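PDB 5NO8: Baccell_00875 from Bacteroides cellulosilyticus DSM 14838, which probably acts as a polysaccharide lyase that removes rhamnose caps, linked to glucuronic acid, from complex arabinogalactan proteins. Local coordinates for residues 258-262 / 328-332; 273-279 / 302-308; 418-422 / 457-461. All blocks are in the same frame, centred on the assembly; numbering follows the deposited sequence.

Contact 1: 258-262 / 328-332; sequences VLVSC and THADC
V258, V260 and C262 pack face to face against T328, A330 and C332 in a beta-sandwich-like domain. Segments 259-262 and 328-332 run nearly parallel, at 22°, their axes 7.2 Å apart at closest approach. They face each other across the interior rather than pairing by backbone bonds. The facing side chains are staggered. T328 CG2 touches a methyl of each valine, 3.8 Å from V258 CG2 and 3.7 Å from V260 CG2. The threonine and valine side chains point in opposing directions and lie alongside each other. The threonine torsion (chi1 -169°) sets OG1 anti to the backbone N. This leaves CG2 between N and the carbonyl carbon, where it meets the valines, while OG1 bonds to G170 O. A330 CB rests against V260 and C262. It lies 3.8 Å from V260 CG1 and also 3.8 Å from C262 SG. V260 thus divides its branches, CG2 to the threonine and CG1 to the alanine. V275 on strand 272-278 also touches V260 and C262, and F318 touches C332. On the far side of strand 326-335, H329 NE2 donates to D331 OD2 at 3.0 Å. The acceptor lies near the imidazole plane, but the nitrogen stands above the carboxylate plane. At the C-terminal end of the contact, C262 SG and C332 SG meet at 3.7 Å, too far apart for a disulfide.

Contact 2: 273-279 / 302-308; sequences ARVECRS and NLCFVEV
A273 to R278 and V308 to L303 pair as antiparallel strands, with two-way backbone bonds at A273-V308, V275-V306 and C277-C304; S279 N adds a bond to N302 O. On one face R274 lies over F305. Its chain is extended from CG to NE, and its guanidinium stacks over the ring face, planes 23° apart and centres 4.0 Å apart, a cation-pi stack. Two carboxylates meet the guanidinium near its plane. NE reaches E276 OE2 at 2.9 Å, on the anti lone pair, and NH2 adds a longer bond to the same oxygen. NH1 bonds E307 OE2, also at 2.9 Å, from above that carboxylate's plane. An alanine here would remove the charge between E276 and E307 and is likely to leave both without this partner and the F305 face without its stack. These are inner strands of the sandwich-like sheet, with edge strand 259-262 next to 273-278 and strand 293-300 next to 303-308. Further along, L303 CD1 packs on E276 CB at 3.8 Å. R278 bends at chi2 and chi3 so that NH1 meets N302 OD1 at 2.9 Å. On the opposite face A273, V275, C277, C304, V306 and V308 are buried, and V275 touches F318 and F320.

Contact 3: 418-422 / 457-461; sequences LLRYA and LYFQM
This is apolar packing between two consecutive helices, 412-429 and 448-465, in the helical part of the chain, with M461 reaching from one helix to L418, L419 and A422 on the other. The axes of 418-422 and 457-461 are 11.3 Å apart at closest approach and their directions differ by 143°, so the helices run roughly antiparallel. At this wide spacing the contact is made largely by long side chains. M461 bends at chi2 (-62°) and chi3 (-68°), which brings SD and CE up to the neighbouring helix. Its sulfur and methyl touch different groups there. M461 SD lies 3.9 Å from L418 CB. M461 CE lies 3.8 Å from L419 CD2 and also approaches L418 O and A422 CB. The L419 side chain leaves its helix pointing away from the partner, yet its CD2 end comes back to meet the methionine. L457, one turn earlier than M461, makes the second bridge. Its CG is anti to the backbone N (chi1 174°), and CD2 comes obliquely to the Y421 ring, 3.8 Å from CE2. Y458 brings its ring edge, through CE1, 4.2 Å from A422 O, a loose contact. Its hydroxyl is used elsewhere, in a bond to Q430. Helix 396-409 adds L402 against L418 and L396 against Y421, while F470 of helix 469-485 packs on M461. The two antiparallel helices are joined by a long loop. Packed antiparallel helices of this kind are consistent with the alpha/alpha toroid domains known from many polysaccharide lyases.

Overall arrangement
Contacts 1 and 2 belong to one beta domain, with centres 9 Å apart. Strand 259-262 of contact 1 is the sheet neighbour of strand 272-278 of contact 2. S261 O and E276 N are 2.8 Å apart, and so are L259 O and R278 N, both probable hydrogen bonds. Along the sequence, contact 2 lies inside the loop that contact 1 closes. Contact 3 comes later in the chain, in the helical part. Its centre is about 43 Å from that of contact 1 and 47 Å from that of contact 2. Nearest atoms are about 30 and 33 Å away. None of the three can be assigned to the catalytic site.

Contact 1: 258-262 / 328-332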
loop_
_atom_site.group_PDB
_atom_site.type_symbol
_atom_site.label_atom_id
_atom_site.label_comp_id
_atom_site.label_asym_id
_atom_site.label_seq_id
_atom_site.Cartn_x
_atom_site.Cartn_y
_atom_site.Cartn_z
ATOM N N VAL A 258 8.228 -14.520 16.926
ATOM C CA VAL A 258 7.760 -15.552 15.996
ATOM C C VAL A 258 7.319 -14.914 14.705
ATOM O O VAL A 258 7.058 -13.702 14.655
ATOM C CB VAL A 258 6.608 -16.400 16.591
ATOM C CG1 VAL A 258 7.022 -17.022 17.916
ATOM C CG2 VAL A 258 5.335 -15.593 16.775
ATOM N N LEU A 259 7.249 -15.727 13.647
ATOM C CA LEU A 259 6.791 -15.280 12.334
ATOM C C LEU A 259 5.597 -16.138 11.933
ATOM O O LEU A 259 5.676 -17.375 11.942
ATOM C CB LEU A 259 7.894 -15.426 11.272
ATOM C CG LEU A 259 9.071 -14.487 11.442
ATOM C CD1 LEU A 259 10.254 -15.035 10.669
ATOM C CD2 LEU A 259 8.696 -13.079 10.999
ATOM N N VAL A 260 4.499 -15.477 11.590
ATOM C CA VAL A 260 3.303 -16.144 11.113
ATOM C C VAL A 260 3.193 -15.934 9.617
ATOM O O VAL A 260 3.459 -14.855 9.115
ATOM C CB VAL A 260 2.065 -15.606 11.840
ATOM C CG1 VAL A 260 0.787 -16.232 11.318
ATOM C CG2 VAL A 260 2.195 -15.932 13.311
ATOM N N SER A 261 2.768 -16.980 8.907
ATOM C CA SER A 261 2.492 -16.864 7.495
ATOM C C SER A 261 1.389 -17.856 7.116
ATOM O O SER A 261 1.232 -18.892 7.763
ATOM C CB SER A 261 3.747 -17.144 6.673
ATOM O OG SER A 261 4.331 -18.364 7.081
ATOM N N CYS A 262 0.699 -17.547 6.027
ATOM C CA CYS A 262 -0.364 -18.393 5.488
ATOM C C CYS A 262 -0.009 -18.766 4.062
ATOM O O CYS A 262 0.722 -18.056 3.391
ATOM C CB CYS A 262 -1.698 -17.658 5.486
ATOM S SG CYS A 262 -2.197 -17.045 7.119
ATOM N N THR A 328 -0.249 -13.597 18.903
ATOM C CA THR A 328 -0.108 -12.900 17.618
ATOM C C THR A 328 -1.152 -13.442 16.675
ATOM O O THR A 328 -1.883 -14.366 17.037
ATOM C CB THR A 328 1.350 -12.997 17.074
ATOM O OG1 THR A 328 1.537 -12.109 15.960
ATOM C CG2 THR A 328 1.753 -14.392 16.651
ATOM N N HIS A 329 -1.243 -12.869 15.479
ATOM C CA HIS A 329 -2.299 -13.222 14.552
ATOM C C HIS A 329 -1.921 -13.100 13.077
ATOM O O HIS A 329 -0.842 -12.601 12.725
ATOM C CB HIS A 329 -3.540 -12.370 14.851
ATOM C CG HIS A 329 -3.506 -10.997 14.245
ATOM N ND1 HIS A 329 -2.710 -9.988 14.728
ATOM C CD2 HIS A 329 -4.146 -10.490 13.167
ATOM C CE1 HIS A 329 -2.902 -8.897 13.998
ATOM N NE2 HIS A 329 -3.765 -9.174 13.042
ATOM N N ALA A 330 -2.828 -13.617 12.256
ATOM C CA ALA A 330 -2.869 -13.397 10.816
ATOM C C ALA A 330 -4.273 -12.996 10.394
ATOM O O ALA A 330 -5.251 -13.446 10.988
ATOM C CB ALA A 330 -2.452 -14.639 10.075
ATOM N N ASP A 331 -4.365 -12.130 9.375
ATOM C CA ASP A 331 -5.656 -11.647 8.847
ATOM C C ASP A 331 -5.873 -12.208 7.432
ATOM O O ASP A 331 -5.087 -11.913 6.526
ATOM C CB ASP A 331 -5.688 -10.131 8.773
ATOM C CG ASP A 331 -5.594 -9.467 10.135
ATOM O OD1 ASP A 331 -6.375 -9.856 11.042
ATOM O OD2 ASP A 331 -4.747 -8.539 10.285
ATOM N N CYS A 332 -6.920 -13.016 7.265
ATOM C CA CYS A 332 -7.290 -13.622 5.997
ATOM C C CYS A 332 -8.716 -13.235 5.629
ATOM O O CYS A 332 -9.508 -12.812 6.484
ATOM C CB CYS A 332 -7.202 -15.141 6.065
ATOM S SG CYS A 332 -5.534 -15.697 6.422
#

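Contact 2: 273-279 / 302-308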
loop_
_atom_site.group_PDB
_atom_site.type_symbol
_atom_site.label_atom_id
_atom_site.label_comp_id
_atom_site.label_asym_id
_atom_site.label_seq_id
_atom_site.Cartn_x
_atom_site.Cartn_y
_atom_site.Cartn_z
ATOM N N ALA A 273 -6.872 -23.664 4.340
ATOM C CA ALA A 273 -5.850 -22.715 4.787
ATOM C C ALA A 273 -4.804 -23.482 5.566
ATOM O O ALA A 273 -5.151 -24.394 6.356
ATOM C CB ALA A 273 -6.459 -21.638 5.673
ATOM N N ARG A 274 -3.534 -23.141 5.350
ATOM C CA ARG A 274 -2.457 -23.629 6.186
ATOM C C ARG A 274 -1.786 -22.405 6.805
ATOM O O ARG A 274 -1.258 -21.585 6.083
ATOM C CB ARG A 274 -1.430 -24.450 5.413
ATOM C CG ARG A 274 -0.273 -24.929 6.292
ATOM C CD ARG A 274 0.729 -25.762 5.492
ATOM N NE ARG A 274 1.895 -26.119 6.290
ATOM C CZ ARG A 274 2.161 -27.304 6.847
ATOM N NH1 ARG A 274 1.346 -28.348 6.732
ATOM N NH2 ARG A 274 3.291 -27.457 7.510
ATOM N N VAL A 275 -1.808 -22.308 8.128
ATOM C CA VAL A 275 -1.260 -21.147 8.830
ATOM C C VAL A 275 -0.130 -21.629 9.724
ATOM O O VAL A 275 -0.334 -22.532 10.526
ATOM C CB VAL A 275 -2.347 -20.445 9.686
ATOM C CG1 VAL A 275 -1.838 -19.108 10.196
ATOM C CG2 VAL A 275 -3.612 -20.296 8.893
ATOM N N GLU A 276 1.063 -21.044 9.563
ATOM C CA GLU A 276 2.283 -21.489 10.234
ATOM C C GLU A 276 2.777 -20.431 11.187
ATOM O O GLU A 276 2.722 -19.247 10.866
ATOM C CB GLU A 276 3.378 -21.730 9.192
ATOM C CG GLU A 276 3.087 -22.940 8.311
ATOM C CD GLU A 276 4.255 -23.335 7.416
ATOM O OE1 GLU A 276 5.282 -22.610 7.378
ATOM O OE2 GLU A 276 4.125 -24.370 6.745
ATOM N N CYS A 277 3.240 -20.862 12.352
ATOM C CA CYS A 277 3.891 -20.008 13.330
ATOM C C CYS A 277 5.303 -20.586 13.566
ATOM O O CYS A 277 5.458 -21.683 14.129
ATOM C CB CYS A 277 3.075 -19.980 14.608
ATOM S SG CYS A 277 3.726 -18.864 15.894
ATOM N N ARG A 278 6.315 -19.849 13.116
ATOM C CA ARG A 278 7.714 -20.294 13.174
ATOM C C ARG A 278 8.431 -19.555 14.287
ATOM O O ARG A 278 8.307 -18.329 14.414
ATOM C CB ARG A 278 8.388 -20.030 11.828
ATOM C CG ARG A 278 9.901 -20.228 11.763
ATOM C CD ARG A 278 10.307 -21.681 11.650
ATOM N NE ARG A 278 9.845 -22.298 10.409
ATOM C CZ ARG A 278 9.969 -23.596 10.133
ATOM N NH1 ARG A 278 10.548 -24.423 11.000
ATOM N NH2 ARG A 278 9.491 -24.073 8.994
ATOM N N SER A 279 9.217 -20.293 15.061
ATOM C CA SER A 279 10.039 -19.735 16.132
ATOM C C SER A 279 11.477 -20.253 15.980
ATOM O O SER A 279 11.740 -21.105 15.130
ATOM C CB SER A 279 9.489 -20.117 17.492
ATOM O OG SER A 279 9.238 -21.519 17.541
ATOM N N ASN A 302 10.224 -26.442 15.885
ATOM C CA ASN A 302 9.976 -24.994 15.971
ATOM C C ASN A 302 8.959 -24.445 14.945
ATOM O O ASN A 302 9.002 -23.262 14.562
ATOM C CB ASN A 302 11.297 -24.234 15.948
ATOM C CG ASN A 302 12.022 -24.358 14.647
ATOM O OD1 ASN A 302 11.495 -24.887 13.665
ATOM N ND2 ASN A 302 13.271 -23.886 14.634
ATOM N N LEU A 303 8.039 -25.315 14.531
ATOM C CA LEU A 303 6.944 -24.970 13.673
ATOM C C LEU A 303 5.665 -25.414 14.354
ATOM O O LEU A 303 5.560 -26.555 14.806
ATOM C CB LEU A 303 7.068 -25.666 12.325
ATOM C CG LEU A 303 5.877 -25.410 11.394
ATOM C CD1 LEU A 303 5.858 -23.936 10.974
ATOM C CD2 LEU A 303 5.921 -26.335 10.178
ATOM N N CYS A 304 4.704 -24.502 14.456
ATOM C CA CYS A 304 3.343 -24.815 14.897
ATOM C C CYS A 304 2.450 -24.437 13.752
ATOM O O CYS A 304 2.644 -23.369 13.183
ATOM C CB CYS A 304 2.967 -23.971 16.090
ATOM S SG CYS A 304 3.674 -24.611 17.598
ATOM N N PHE A 305 1.514 -25.305 13.365
ATOM C CA PHE A 305 0.622 -24.982 12.270
ATOM C C PHE A 305 -0.805 -25.473 12.461
ATOM O O PHE A 305 -1.084 -26.389 13.234
ATOM C CB PHE A 305 1.172 -25.431 10.908
ATOM C CG PHE A 305 1.262 -26.934 10.740
ATOM C CD1 PHE A 305 2.365 -27.632 11.222
ATOM C CD2 PHE A 305 0.239 -27.645 10.127
ATOM C CE1 PHE A 305 2.450 -29.011 11.075
ATOM C CE2 PHE A 305 0.319 -29.030 9.975
ATOM C CZ PHE A 305 1.426 -29.704 10.449
ATOM N N VAL A 306 -1.690 -24.789 11.754
ATOM C CA VAL A 306 -3.108 -25.049 11.698
ATOM C C VAL A 306 -3.466 -25.311 10.248
ATOM O O VAL A 306 -2.990 -24.597 9.344
ATOM C CB VAL A 306 -3.869 -23.775 12.157
ATOM C CG1 VAL A 306 -5.359 -23.872 11.919
ATOM C CG2 VAL A 306 -3.597 -23.513 13.611
ATOM N N GLU A 307 -4.324 -26.302 10.010
ATOM C CA GLU A 307 -4.860 -26.536 8.666
ATOM C C GLU A 307 -6.353 -26.691 8.804
ATOM O O GLU A 307 -6.825 -27.584 9.517
ATOM C CB GLU A 307 -4.262 -27.789 8.040
ATOM C CG GLU A 307 -2.837 -27.564 7.564
ATOM C CD GLU A 307 -2.295 -28.690 6.685
ATOM O OE1 GLU A 307 -2.720 -29.853 6.862
ATOM O OE2 GLU A 307 -1.411 -28.409 5.840
ATOM N N VAL A 308 -7.101 -25.803 8.169
ATOM C CA VAL A 308 -8.544 -25.778 8.323
ATOM C C VAL A 308 -9.216 -25.468 7.001
ATOM O O VAL A 308 -8.670 -24.763 6.175
ATOM C CB VAL A 308 -9.034 -24.731 9.351
ATOM C CG1 VAL A 308 -8.669 -25.137 10.762
ATOM C CG2 VAL A 308 -8.518 -23.347 9.025
#

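Contact 3: 418-422 / 457-461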
loop_
_atom_site.group_PDB
_atom_site.type_symbol
_atom_site.label_atom_id
_atom_site.label_comp_id
_atom_site.label_asym_id
_atom_site.label_seq_id
_atom_site.Cartn_x
_atom_site.Cartn_y
_atom_site.Cartn_z
ATOM N N LEU A 418 -19.956 -1.422 -24.002
ATOM C CA LEU A 418 -18.630 -0.993 -24.380
ATOM C C LEU A 418 -18.608 -0.154 -25.659
ATOM O O LEU A 418 -17.838 0.809 -25.741
ATOM C CB LEU A 418 -17.686 -2.160 -24.549
ATOM C CG LEU A 418 -17.224 -2.797 -23.229
ATOM C CD1 LEU A 418 -16.671 -4.173 -23.514
ATOM C CD2 LEU A 418 -16.168 -1.916 -22.542
ATOM N N LEU A 419 -19.427 -0.516 -26.644
ATOM C CA LEU A 419 -19.521 0.306 -27.874
ATOM C C LEU A 419 -19.984 1.711 -27.544
ATOM O O LEU A 419 -19.469 2.684 -28.098
ATOM C CB LEU A 419 -20.412 -0.362 -28.937
ATOM C CG LEU A 419 -19.753 -1.610 -29.536
ATOM C CD1 LEU A 419 -20.799 -2.479 -30.223
ATOM C CD2 LEU A 419 -18.627 -1.300 -30.505
ATOM N N ARG A 420 -20.922 1.824 -26.610
ATOM C CA ARG A 420 -21.379 3.108 -26.152
ATOM C C ARG A 420 -20.321 3.872 -25.391
ATOM O O ARG A 420 -20.197 5.096 -25.550
ATOM C CB ARG A 420 -22.607 2.972 -25.281
ATOM C CG ARG A 420 -23.844 2.606 -26.062
ATOM C CD ARG A 420 -25.010 2.369 -25.138
ATOM N NE ARG A 420 -25.266 3.521 -24.284
ATOM C CZ ARG A 420 -25.461 3.499 -22.962
ATOM N NH1 ARG A 420 -25.484 2.355 -22.259
ATOM N NH2 ARG A 420 -25.669 4.651 -22.319
ATOM N N TYR A 421 -19.577 3.162 -24.546
ATOM C CA TYR A 421 -18.512 3.804 -23.804
ATOM C C TYR A 421 -17.440 4.355 -24.718
ATOM O O TYR A 421 -17.049 5.528 -24.594
ATOM C CB TYR A 421 -17.852 2.821 -22.827
ATOM C CG TYR A 421 -16.830 3.489 -21.957
ATOM C CD1 TYR A 421 -17.168 4.620 -21.209
ATOM C CD2 TYR A 421 -15.553 2.997 -21.846
ATOM C CE1 TYR A 421 -16.248 5.239 -20.393
ATOM C CE2 TYR A 421 -14.638 3.596 -20.999
ATOM C CZ TYR A 421 -14.995 4.730 -20.291
ATOM O OH TYR A 421 -14.074 5.332 -19.457
ATOM N N ALA A 422 -16.982 3.526 -25.640
ATOM C CA ALA A 422 -15.917 3.895 -26.560
ATOM C C ALA A 422 -16.291 5.092 -27.449
ATOM O O ALA A 422 -15.438 5.919 -27.772
ATOM C CB ALA A 422 -15.506 2.725 -27.415
ATOM N N LEU A 457 -7.829 1.264 -23.947
ATOM C CA LEU A 457 -9.225 0.962 -24.252
ATOM C C LEU A 457 -9.400 0.679 -25.744
ATOM O O LEU A 457 -10.005 -0.335 -26.132
ATOM C CB LEU A 457 -10.179 2.059 -23.799
ATOM C CG LEU A 457 -11.640 1.862 -24.209
ATOM C CD1 LEU A 457 -12.288 0.691 -23.466
ATOM C CD2 LEU A 457 -12.472 3.098 -24.022
ATOM N N TYR A 458 -8.851 1.558 -26.584
ATOM C CA TYR A 458 -9.045 1.402 -28.032
ATOM C C TYR A 458 -8.421 0.127 -28.566
ATOM O O TYR A 458 -9.076 -0.598 -29.316
ATOM C CB TYR A 458 -8.548 2.650 -28.811
ATOM C CG TYR A 458 -9.290 3.943 -28.568
ATOM C CD1 TYR A 458 -10.608 3.982 -28.155
ATOM C CD2 TYR A 458 -8.659 5.171 -28.810
ATOM C CE1 TYR A 458 -11.272 5.184 -27.959
ATOM C CE2 TYR A 458 -9.312 6.369 -28.629
ATOM C CZ TYR A 458 -10.605 6.384 -28.209
ATOM O OH TYR A 458 -11.253 7.572 -28.019
ATOM N N PHE A 459 -7.197 -0.201 -28.167
ATOM C CA PHE A 459 -6.584 -1.433 -28.621
ATOM C C PHE A 459 -7.372 -2.670 -28.146
ATOM O O PHE A 459 -7.536 -3.629 -28.907
ATOM C CB PHE A 459 -5.137 -1.548 -28.184
ATOM C CG PHE A 459 -4.207 -0.518 -28.793
ATOM C CD1 PHE A 459 -4.123 -0.343 -30.172
ATOM C CD2 PHE A 459 -3.364 0.237 -27.977
ATOM C CE1 PHE A 459 -3.231 0.581 -30.716
ATOM C CE2 PHE A 459 -2.489 1.168 -28.507
ATOM C CZ PHE A 459 -2.411 1.330 -29.886
ATOM N N GLN A 460 -7.897 -2.621 -26.926
ATOM C CA GLN A 460 -8.750 -3.717 -26.430
ATOM C C GLN A 460 -10.045 -3.823 -27.253
ATOM O O GLN A 460 -10.506 -4.933 -27.552
ATOM C CB GLN A 460 -9.095 -3.503 -24.953
ATOM C CG GLN A 460 -7.901 -3.504 -24.008
ATOM C CD GLN A 460 -7.331 -4.874 -23.735
ATOM O OE1 GLN A 460 -7.719 -5.867 -24.357
ATOM N NE2 GLN A 460 -6.362 -4.932 -22.812
ATOM N N MET A 461 -10.644 -2.678 -27.577
ATOM C CA MET A 461 -11.853 -2.630 -28.414
ATOM C C MET A 461 -11.657 -3.198 -29.826
ATOM O O MET A 461 -12.623 -3.701 -30.414
ATOM C CB MET A 461 -12.446 -1.230 -28.481
ATOM C CG MET A 461 -13.117 -0.736 -27.211
ATOM S SD MET A 461 -14.519 -1.719 -26.703
ATOM C CE MET A 461 -15.771 -1.406 -27.975
#